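Local coordinates for protein dodecin (Thermus thermophilus, PDB 2UX9) that binds and sequesters flavins such as FMN and FAD, probably as a storage protein, and can also bind coenzyme A, as a hollow dodecamer built from four trimers, at residues E40-R45 with V59-F64. The protein carries 1 engineered substitution. Numbering follows the deposited sequence. Where two conformers were deposited one is given.
Sequences EVKEIR and VLEVGF. With FMN (flavin mononucleotide), chain H; FMN (flavin mononucleotide), chain B.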
loop_
_atom_site.group_PDB
_atom_site.type_symbol
_atom_site.label_atom_id
_atom_site.label_comp_id
_atom_site.label_asym_id
_atom_site.label_seq_id
_atom_site.Cartn_x
_atom_site.Cartn_y
_atom_site.Cartn_z
ATOM N N GLU C 40 -9.439 -14.854 1.571
ATOM C CA GLU C 40 -8.539 -13.907 0.927
ATOM C C GLU C 40 -7.145 -14.214 1.433
ATOM O O GLU C 40 -6.905 -14.136 2.637
ATOM C CB GLU C 40 -8.898 -12.468 1.320
ATOM C CG GLU C 40 -10.314 -12.041 0.977
ATOM C CD GLU C 40 -10.792 -10.815 1.755
ATOM O OE1 GLU C 40 -10.011 -10.206 2.534
ATOM O OE2 GLU C 40 -11.961 -10.445 1.595
ATOM N N VAL C 41 -6.214 -14.544 0.549
ATOM C CA VAL C 41 -4.826 -14.730 0.959
ATOM C C VAL C 41 -4.179 -13.362 1.199
ATOM O O VAL C 41 -4.177 -12.494 0.325
ATOM C CB VAL C 41 -4.025 -15.518 -0.080
ATOM C CG1 VAL C 41 -2.551 -15.583 0.298
ATOM C CG2 VAL C 41 -4.613 -16.922 -0.227
ATOM N N LYS C 42 -3.629 -13.171 2.394
ATOM C CA LYS C 42 -2.964 -11.920 2.751
ATOM C C LYS C 42 -1.465 -11.983 2.537
ATOM O O LYS C 42 -0.860 -11.009 2.080
ATOM C CB LYS C 42 -3.247 -11.583 4.211
ATOM C CG LYS C 42 -4.712 -11.272 4.491
ATOM C CD LYS C 42 -5.242 -10.055 3.732
ATOM C CE LYS C 42 -4.553 -8.768 4.153
ATOM N NZ LYS C 42 -5.226 -7.548 3.627
ATOM N N GLU C 43 -0.864 -13.109 2.907
ATOM C CA GLU C 43 0.577 -13.328 2.800
ATOM C C GLU C 43 0.879 -14.781 2.547
ATOM O O GLU C 43 0.178 -15.639 3.047
ATOM C CB GLU C 43 1.281 -13.049 4.135
ATOM C CG GLU C 43 1.005 -11.769 4.805
ATOM C CD GLU C 43 1.975 -11.565 5.929
ATOM O OE1 GLU C 43 3.190 -11.669 5.661
ATOM O OE2 GLU C 43 1.505 -11.321 7.045
ATOM N N ILE C 44 1.985 -15.045 1.855
ATOM C CA ILE C 44 2.593 -16.369 1.784
ATOM C C ILE C 44 4.010 -16.247 2.336
ATOM O O ILE C 44 4.794 -15.437 1.871
ATOM C CB ILE C 44 2.625 -16.914 0.339
ATOM C CG1 ILE C 44 1.202 -17.055 -0.213
ATOM C CG2 ILE C 44 3.368 -18.247 0.281
ATOM C CD1 ILE C 44 1.175 -17.257 -1.728
ATOM N N ARG C 45 4.307 -17.046 3.345
ATOM C CA ARG C 45 5.587 -17.041 4.042
ATOM C C ARG C 45 5.977 -18.498 4.269
ATOM O O ARG C 45 5.241 -19.413 3.901
ATOM C CB ARG C 45 5.471 -16.347 5.413
ATOM C CG ARG C 45 4.829 -14.967 5.437
ATOM C CD ARG C 45 4.582 -14.496 6.864
ATOM N NE ARG C 45 5.823 -14.180 7.567
ATOM C CZ ARG C 45 6.476 -13.023 7.473
ATOM N NH1 ARG C 45 6.001 -12.025 6.744
ATOM N NH2 ARG C 45 7.610 -12.844 8.134
ATOM N N VAL C 59 -1.185 -16.986 5.199
ATOM C CA VAL C 59 -1.967 -16.132 6.068
ATOM C C VAL C 59 -3.200 -15.750 5.286
ATOM O O VAL C 59 -3.085 -15.198 4.199
ATOM C CB VAL C 59 -1.192 -14.866 6.452
ATOM C CG1 VAL C 59 -2.030 -13.985 7.415
ATOM C CG2 VAL C 59 0.179 -15.224 7.048
ATOM N N LEU C 60 -4.379 -16.066 5.811
ATOM C CA LEU C 60 -5.591 -15.757 5.088
ATOM C C LEU C 60 -6.695 -15.247 5.983
ATOM O O LEU C 60 -6.756 -15.558 7.169
ATOM C CB LEU C 60 -6.055 -16.949 4.242
ATOM C CG LEU C 60 -6.477 -18.232 4.956
ATOM C CD1 LEU C 60 -7.019 -19.277 3.974
ATOM C CD2 LEU C 60 -5.350 -18.839 5.767
ATOM N N GLU C 61 -7.540 -14.412 5.406
ATOM C CA GLU C 61 -8.793 -13.982 6.019
ATOM C C GLU C 61 -9.886 -14.930 5.575
ATOM O O GLU C 61 -9.949 -15.280 4.391
ATOM C CB GLU C 61 -9.152 -12.574 5.552
ATOM C CG GLU C 61 -8.158 -11.495 5.969
ATOM C CD GLU C 61 -8.365 -11.021 7.390
ATOM O OE1 GLU C 61 -7.539 -10.221 7.866
ATOM O OE2 GLU C 61 -9.351 -11.440 8.033
ATOM N N VAL C 62 -10.741 -15.330 6.503
ATOM C CA VAL C 62 -11.844 -16.214 6.197
ATOM C C VAL C 62 -13.125 -15.476 6.585
ATOM O O VAL C 62 -13.258 -15.017 7.727
ATOM C CB VAL C 62 -11.694 -17.530 6.965
ATOM C CG1 VAL C 62 -12.843 -18.420 6.690
ATOM C CG2 VAL C 62 -10.357 -18.218 6.582
ATOM N N GLY C 63 -14.047 -15.344 5.635
ATOM C CA GLY C 63 -15.318 -14.664 5.843
ATOM C C GLY C 63 -16.463 -15.643 5.992
ATOM O O GLY C 63 -16.592 -16.593 5.203
ATOM N N PHE C 64 -17.304 -15.405 6.986
ATOM C CA PHE C 64 -18.455 -16.256 7.246
ATOM C C PHE C 64 -19.681 -15.436 7.639
ATOM O O PHE C 64 -19.569 -14.381 8.249
ATOM C CB PHE C 64 -18.141 -17.360 8.285
ATOM C CG PHE C 64 -17.720 -16.867 9.646
ATOM C CD1 PHE C 64 -18.608 -16.871 10.698
ATOM C CD2 PHE C 64 -16.414 -16.474 9.897
ATOM C CE1 PHE C 64 -18.219 -16.468 11.974
ATOM C CE2 PHE C 64 -16.034 -16.060 11.159
ATOM C CZ PHE C 64 -16.934 -16.062 12.189
HETATM N N1 FMN H . 9.334 -18.050 11.461
HETATM C C2 FMN H . 8.287 -18.634 10.816
HETATM O O2 FMN H . 8.004 -19.788 11.092
HETATM N N3 FMN H . 7.543 -17.921 9.896
HETATM C C4 FMN H . 7.849 -16.606 9.615
HETATM O O4 FMN H . 7.451 -16.145 8.543
HETATM C C4A FMN H . 8.907 -16.010 10.286
HETATM N N5 FMN H . 9.205 -14.685 10.062
HETATM C C5A FMN H . 10.253 -14.084 10.719
HETATM C C6 FMN H . 10.537 -12.746 10.459
HETATM C C7 FMN H . 11.596 -12.114 11.106
HETATM C C7M FMN H . 11.753 -10.631 10.958
HETATM C C8 FMN H . 12.372 -12.843 12.013
HETATM C C8M FMN H . 13.583 -12.240 12.666
HETATM C C9 FMN H . 12.078 -14.172 12.281
HETATM C C9A FMN H . 11.019 -14.806 11.631
HETATM N N10 FMN H . 10.714 -16.152 11.870
HETATM C C10 FMN H . 9.645 -16.733 11.212
HETATM C "C1'" FMN H . 11.571 -17.011 12.776
HETATM C "C2'" FMN H . 12.885 -17.401 12.098
HETATM O "O2'" FMN H . 12.627 -18.233 10.987
HETATM C "C3'" FMN H . 13.844 -18.134 13.039
HETATM O "O3'" FMN H . 13.258 -19.336 13.490
HETATM C "C4'" FMN H . 14.254 -17.288 14.239
HETATM O "O4'" FMN H . 14.592 -15.983 13.820
HETATM C "C5'" FMN H . 15.447 -17.904 14.962
HETATM O "O5'" FMN H . 16.498 -18.021 14.025
HETATM P P FMN H . 17.956 -18.498 14.479
HETATM O O1P FMN H . 18.768 -18.656 13.213
HETATM O O2P FMN H . 18.595 -17.462 15.376
HETATM O O3P FMN H . 17.848 -19.821 15.203
HETATM N N1 FMN B . 8.962 -15.851 14.585
HETATM C C2 FMN B . 9.736 -14.761 14.841
HETATM O O2 FMN B . 10.715 -14.897 15.556
HETATM N N3 FMN B . 9.435 -13.538 14.273
HETATM C C4 FMN B . 8.345 -13.402 13.439
HETATM O O4 FMN B . 7.883 -12.269 13.286
HETATM C C4A FMN B . 7.569 -14.518 13.168
HETATM N N5 FMN B . 6.504 -14.422 12.300
HETATM C C5A FMN B . 5.725 -15.523 12.027
HETATM C C6 FMN B . 4.647 -15.389 11.156
HETATM C C7 FMN B . 3.838 -16.485 10.867
HETATM C C7M FMN B . 2.814 -16.361 9.779
HETATM C C8 FMN B . 4.120 -17.717 11.466
HETATM C C8M FMN B . 3.226 -18.907 11.263
HETATM C C9 FMN B . 5.204 -17.851 12.322
HETATM C C9A FMN B . 6.012 -16.753 12.615
HETATM N N10 FMN B . 7.101 -16.857 13.490
HETATM C C10 FMN B . 7.881 -15.743 13.739
HETATM C "C1'" FMN B . 7.401 -18.143 14.233
HETATM C "C2'" FMN B . 6.419 -18.368 15.383
HETATM O "O2'" FMN B . 6.585 -17.365 16.362
HETATM C "C3'" FMN B . 6.591 -19.732 16.053
HETATM O "O3'" FMN B . 7.885 -19.840 16.608
HETATM C "C4'" FMN B . 6.352 -20.895 15.096
HETATM O "O4'" FMN B . 5.186 -20.664 14.334
HETATM C "C5'" FMN B . 6.201 -22.208 15.855
HETATM O "O5'" FMN B . 5.129 -22.054 16.763
HETATM P P FMN B . 4.597 -23.290 17.627
HETATM O O1P FMN B . 3.568 -22.732 18.585
HETATM O O2P FMN B . 3.957 -24.324 16.728
HETATM O O3P FMN B . 5.749 -23.903 18.389
#
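With CG anti to the carbonyl carbon (chi1 -51°) and an extended chain, Glu43 lies alongside Val59, both side chains pointing the same way, Glu43 CB 3.8 Å from Val59 CG2. The two residues belong to an antiparallel beta hairpin interrupted by a classic beta bulge: Lys42 and Glu43 both face Val59, whose O accepts a hydrogen bond from Lys42 N at 2.8 Å and a weak one from Glu43 N. Glu43 O accepts one from Val59 N in return. Beyond the bulge Glu40 and Glu61 form a hydrogen-bonded pair. Their carboxylates stay apart, Glu40 OE1 being held in a salt bridge by Lys7, while the bent chain of Lys42 crosses Glu61. Leu60, on the opposite face, packs on helix 18-32. At the flavin end a bend at chi3 (70°) turns the Arg45 guanidinium so that Arg45 NH1 meets the syn lone pair of Glu43 OE1 at 3.0 Å in a salt bridge. Arg45 NE gives its hydrogen to O4 of the chain H FMN at 2.7 Å, and Arg45 NH2 reaches N5 of the same flavin at 3.1 Å. Replacing Arg45 by an alanine would probably leave Glu43 OE1 without this cationic mate and that flavin without two donors. Arg45 CD lies 3.9 Å from methyl C7M of the chain B FMN, which Val59 CG2 approaches to 4.0 Å.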